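Local structure of penicillin-binding protein PbpB (6KGS) at residues T476-Q481 against Y494-A499. The protein makes cross-linked peptidoglycan from lipid intermediates for the mycobacterial cell wall and binds penicillin. Numbering follows the deposited sequence.
Sequences TGTAQQ and YWITFA. With MER ((4R,5S)-3-{[(3S,5S)-5-(dimethylcarbamoyl)pyrrolidin-3-yl]sulfanyl}-5-[(2S,3R)-3-hydroxy-1-oxobutan-2-yl]-4-methyl-4,5-d ihydro-1H-pyrrole-2-carboxylic acid), chain B.
Ala479 O accepts a hydrogen bond from Trp495 N at 2.8 Å, in the carbonyl plane, and also meets the CA-H of Tyr494, a weaker contact with CA 3.1 Å from Ala479 O. The strands are antiparallel neighbours in the central sheet of the transpeptidase domain. Residues 476-478 continue from Lys475 as the KTGT motif of penicillin-binding proteins. This strand also faces the bound MER. Thr478 N donates to MER O6 at 2.8 Å, consistent with an oxyanion-hole role beside Ser269, the probable acyl-ester serine. Thr476 OG1 donates to the carboxylate atom MER O12 at 2.7 Å and is also hydrogen-bonded to Thr461 OG1.

Gly477 and Thr497 form a hydrogen-bonded pair. Thr497 OG1 packs 3.1 Å from Gly477 CA. Pro267 O is the hydrogen-bond partner of this hydroxyl.

On the face of Thr476, Thr478 and Tyr494, methyl groups meet rings. Thr476 CG2 touches the edge of the Phe498 ring, 3.6 Å from Phe498 CD2. Thr478 CG2 approaches Tyr494 CD1 obliquely at 3.5 Å.

Gln481 extends across the Trp495 indole, its CG anti to the carbonyl carbon (chi1 -52°), which lays CG and the amide over one ring face. The amide stacks on the indole with planes 24° apart, and its NE2 hydrogen-bonds to Asp516 OD1. Gln481 CG makes a CH-pi contact, 3.5 Å from the centroid of the Trp495 six-membered ring and 8° off its normal.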
ATOM      1  N   THR A 476      -7.589   2.392  10.339  1.00 33.16           N
ATOM      2  CA  THR A 476      -8.747   2.075   9.507  1.00 35.02           C
ATOM      3  C   THR A 476      -9.144   3.281   8.665  1.00 35.20           C
ATOM      4  O   THR A 476      -8.894   4.428   9.039  1.00 36.58           O
ATOM      5  CB  THR A 476      -9.950   1.664  10.367  1.00 33.32           C
ATOM      6  OG1 THR A 476     -10.101   2.618  11.433  1.00 35.61           O
ATOM      7  CG2 THR A 476      -9.766   0.238  10.974  1.00 28.81           C
ATOM      8  N   GLY A 477      -9.796   3.016   7.541  1.00 36.70           N
ATOM      9  CA  GLY A 477     -10.296   4.092   6.707  1.00 34.74           C
ATOM     10  C   GLY A 477     -11.552   3.736   5.945  1.00 34.77           C
ATOM     11  O   GLY A 477     -11.745   2.599   5.500  1.00 34.33           O
ATOM     12  N   THR A 478     -12.394   4.748   5.764  1.00 37.81           N
ATOM     13  CA  THR A 478     -13.602   4.696   4.947  1.00 37.24           C
ATOM     14  C   THR A 478     -13.697   6.044   4.241  1.00 40.70           C
ATOM     15  O   THR A 478     -13.675   7.088   4.901  1.00 36.89           O
ATOM     16  CB  THR A 478     -14.846   4.448   5.812  1.00 37.90           C
ATOM     17  OG1 THR A 478     -14.678   3.229   6.546  1.00 41.66           O
ATOM     18  CG2 THR A 478     -16.100   4.342   4.957  1.00 39.90           C
ATOM     19  N   ALA A 479     -13.780   6.033   2.912  1.00 35.99           N
ATOM     20  CA  ALA A 479     -13.836   7.269   2.144  1.00 40.65           C
ATOM     21  C   ALA A 479     -14.928   7.160   1.091  1.00 42.99           C
ATOM     22  O   ALA A 479     -14.980   6.175   0.340  1.00 36.87           O
ATOM     23  CB  ALA A 479     -12.484   7.593   1.482  1.00 33.66           C
ATOM     24  N   GLN A 480     -15.784   8.183   1.036  1.00 38.51           N
ATOM     25  CA  GLN A 480     -16.811   8.254   0.010  1.00 42.27           C
ATOM     26  C   GLN A 480     -16.196   8.411  -1.375  1.00 39.22           C
ATOM     27  O   GLN A 480     -15.216   9.132  -1.566  1.00 37.48           O
ATOM     28  CB  GLN A 480     -17.762   9.411   0.286  1.00 44.23           C
ATOM     29  CG  GLN A 480     -18.681   9.229   1.495  1.00 42.59           C
ATOM     30  CD  GLN A 480     -19.459  10.510   1.787  1.00 46.54           C
ATOM     31  OE1 GLN A 480     -19.035  11.341   2.583  1.00 52.76           O
ATOM     32  NE2 GLN A 480     -20.589  10.678   1.117  1.00 48.79           N
ATOM     33  N   GLN A 481     -16.772   7.718  -2.347  1.00 40.92           N
ATOM     34  CA  GLN A 481     -16.384   7.897  -3.737  1.00 41.91           C
ATOM     35  C   GLN A 481     -17.267   8.947  -4.424  1.00 44.66           C
ATOM     36  O   GLN A 481     -18.357   9.283  -3.956  1.00 45.00           O
ATOM     37  CB  GLN A 481     -16.465   6.565  -4.476  1.00 38.18           C
ATOM     38  CG  GLN A 481     -15.703   5.443  -3.789  1.00 39.64           C
ATOM     39  CD  GLN A 481     -15.726   4.157  -4.581  1.00 39.28           C
ATOM     40  OE1 GLN A 481     -16.173   4.137  -5.714  1.00 40.49           O
ATOM     41  NE2 GLN A 481     -15.251   3.071  -3.981  1.00 40.69           N
ATOM     42  N   TYR A 494     -18.081   3.503  -0.844  1.00 42.63           N
ATOM     43  CA  TYR A 494     -16.840   3.800  -0.137  1.00 41.05           C
ATOM     44  C   TYR A 494     -15.682   2.948  -0.625  1.00 40.72           C
ATOM     45  O   TYR A 494     -15.858   1.815  -1.079  1.00 37.20           O
ATOM     46  CB  TYR A 494     -16.960   3.578   1.366  1.00 40.60           C
ATOM     47  CG  TYR A 494     -18.205   4.151   2.007  1.00 44.84           C
ATOM     48  CD1 TYR A 494     -18.254   5.474   2.420  1.00 44.84           C
ATOM     49  CD2 TYR A 494     -19.332   3.353   2.214  1.00 43.99           C
ATOM     50  CE1 TYR A 494     -19.396   5.996   3.031  1.00 48.74           C
ATOM     51  CE2 TYR A 494     -20.480   3.866   2.818  1.00 49.49           C
ATOM     52  CZ  TYR A 494     -20.502   5.186   3.223  1.00 52.68           C
ATOM     53  OH  TYR A 494     -21.632   5.696   3.827  1.00 61.30           O
ATOM     54  N   TRP A 495     -14.493   3.536  -0.547  1.00 37.90           N
ATOM     55  CA  TRP A 495     -13.265   2.780  -0.441  1.00 33.46           C
ATOM     56  C   TRP A 495     -13.031   2.475   1.032  1.00 35.93           C
ATOM     57  O   TRP A 495     -13.174   3.357   1.879  1.00 36.50           O
ATOM     58  CB  TRP A 495     -12.080   3.569  -0.999  1.00 35.17           C
ATOM     59  CG  TRP A 495     -12.082   3.806  -2.488  1.00 35.83           C
ATOM     60  CD1 TRP A 495     -11.884   2.876  -3.484  1.00 35.65           C
ATOM     61  CD2 TRP A 495     -12.220   5.072  -3.148  1.00 36.47           C
ATOM     62  NE1 TRP A 495     -11.915   3.490  -4.726  1.00 37.65           N
ATOM     63  CE2 TRP A 495     -12.115   4.836  -4.547  1.00 39.46           C
ATOM     64  CE3 TRP A 495     -12.433   6.375  -2.696  1.00 33.19           C
ATOM     65  CZ2 TRP A 495     -12.214   5.856  -5.485  1.00 36.34           C
ATOM     66  CZ3 TRP A 495     -12.534   7.394  -3.632  1.00 42.58           C
ATOM     67  CH2 TRP A 495     -12.422   7.133  -5.012  1.00 40.58           C
ATOM     68  N   ILE A 496     -12.711   1.221   1.337  1.00 36.16           N
ATOM     69  CA  ILE A 496     -12.303   0.784   2.666  1.00 33.99           C
ATOM     70  C   ILE A 496     -10.797   0.563   2.615  1.00 31.47           C
ATOM     71  O   ILE A 496     -10.285  -0.033   1.657  1.00 32.82           O
ATOM     72  CB  ILE A 496     -13.049  -0.498   3.105  1.00 32.39           C
ATOM     73  CG1 ILE A 496     -14.570  -0.287   3.050  1.00 38.61           C
ATOM     74  CG2 ILE A 496     -12.611  -0.943   4.516  1.00 28.81           C
ATOM     75  CD1 ILE A 496     -15.078   1.018   3.630  1.00 37.82           C
ATOM     76  N   THR A 497     -10.088   1.054   3.627  1.00 32.57           N
ATOM     77  CA  THR A 497      -8.632   1.039   3.643  1.00 28.44           C
ATOM     78  C   THR A 497      -8.146   0.600   5.009  1.00 30.94           C
ATOM     79  O   THR A 497      -8.817   0.811   6.025  1.00 33.60           O
ATOM     80  CB  THR A 497      -8.013   2.432   3.337  1.00 33.16           C
ATOM     81  OG1 THR A 497      -8.586   3.407   4.215  1.00 31.76           O
ATOM     82  CG2 THR A 497      -8.250   2.856   1.890  1.00 30.55           C
ATOM     83  N   PHE A 498      -6.961   0.001   5.026  1.00 33.79           N
ATOM     84  CA  PHE A 498      -6.262  -0.271   6.269  1.00 32.17           C
ATOM     85  C   PHE A 498      -4.781  -0.230   5.948  1.00 33.35           C
ATOM     86  O   PHE A 498      -4.376  -0.629   4.854  1.00 34.63           O
ATOM     87  CB  PHE A 498      -6.635  -1.636   6.899  1.00 30.62           C
ATOM     88  CG  PHE A 498      -6.192  -1.765   8.362  1.00 30.95           C
ATOM     89  CD1 PHE A 498      -4.895  -2.076   8.676  1.00 28.33           C
ATOM     90  CD2 PHE A 498      -7.074  -1.500   9.403  1.00 32.88           C
ATOM     91  CE1 PHE A 498      -4.487  -2.178   9.994  1.00 32.80           C
ATOM     92  CE2 PHE A 498      -6.658  -1.578  10.732  1.00 31.02           C
ATOM     93  CZ  PHE A 498      -5.370  -1.908  11.019  1.00 30.72           C
ATOM     94  N   ALA A 499      -3.985   0.294   6.876  1.00 27.71           N
ATOM     95  CA  ALA A 499      -2.544   0.252   6.719  1.00 30.45           C
ATOM     96  C   ALA A 499      -1.949  -0.000   8.084  1.00 32.26           C
ATOM     97  O   ALA A 499      -2.444   0.529   9.082  1.00 34.30           O
ATOM     98  CB  ALA A 499      -1.983   1.551   6.132  1.00 32.45           C
TER
HETATM   99  C1  MER B 701     -12.261   7.827   8.322  1.00 41.30           C
HETATM  100  C2  MER B 701     -14.985   6.149  10.370  1.00 49.48           C
HETATM  101  C3  MER B 701     -13.615   8.464   8.630  1.00 38.29           C
HETATM  102  C4  MER B 701     -13.995   8.258  10.109  1.00 45.10           C
HETATM  103  C5  MER B 701     -13.713   6.057  10.725  1.00 48.98           C
HETATM  104  O6  MER B 701     -12.120   6.878   7.564  1.00 42.83           O
HETATM  105  C7  MER B 701     -13.575   9.961   8.248  1.00 43.35           C
HETATM  106  O8  MER B 701     -14.858  10.582   8.411  1.00 46.87           O
HETATM  107  C9  MER B 701     -13.153  10.215   6.801  1.00 41.60           C
HETATM  108  N10 MER B 701     -13.073   7.292  10.745  1.00 43.43           N
HETATM  109  C11 MER B 701     -13.002   4.803  11.040  1.00 46.02           C
HETATM  110  O12 MER B 701     -11.696   4.786  10.881  1.00 45.83           O
HETATM  111  O13 MER B 701     -13.518   3.760  11.422  1.00 51.60           O
HETATM  112  S14 MER B 701     -15.993   4.859  10.001  1.00 69.65           S
HETATM  113  C15 MER B 701     -16.678   4.150  11.484  1.00 61.64           C
HETATM  114  C16 MER B 701     -18.189   4.307  11.492  1.00 66.19           C
HETATM  115  C17 MER B 701     -18.798   2.907  11.471  1.00 70.84           C
HETATM  116  C18 MER B 701     -15.362   7.590  10.319  1.00 50.45           C
HETATM  117  N19 MER B 701     -17.716   1.997  11.043  1.00 70.22           N
HETATM  118  C20 MER B 701     -16.360   7.831   9.203  1.00 51.83           C
HETATM  119  C21 MER B 701     -16.474   2.633  11.549  1.00 73.88           C
HETATM  120  C22 MER B 701     -20.017   2.926  10.587  1.00 68.96           C
HETATM  121  N23 MER B 701     -20.139   2.136   9.497  1.00 65.80           N
HETATM  122  O24 MER B 701     -20.899   3.685  10.945  1.00 67.42           O
HETATM  123  C25 MER B 701     -20.261   0.687   9.600  1.00 67.79           C
HETATM  124  C26 MER B 701     -20.247   2.668   8.151  1.00 48.89           C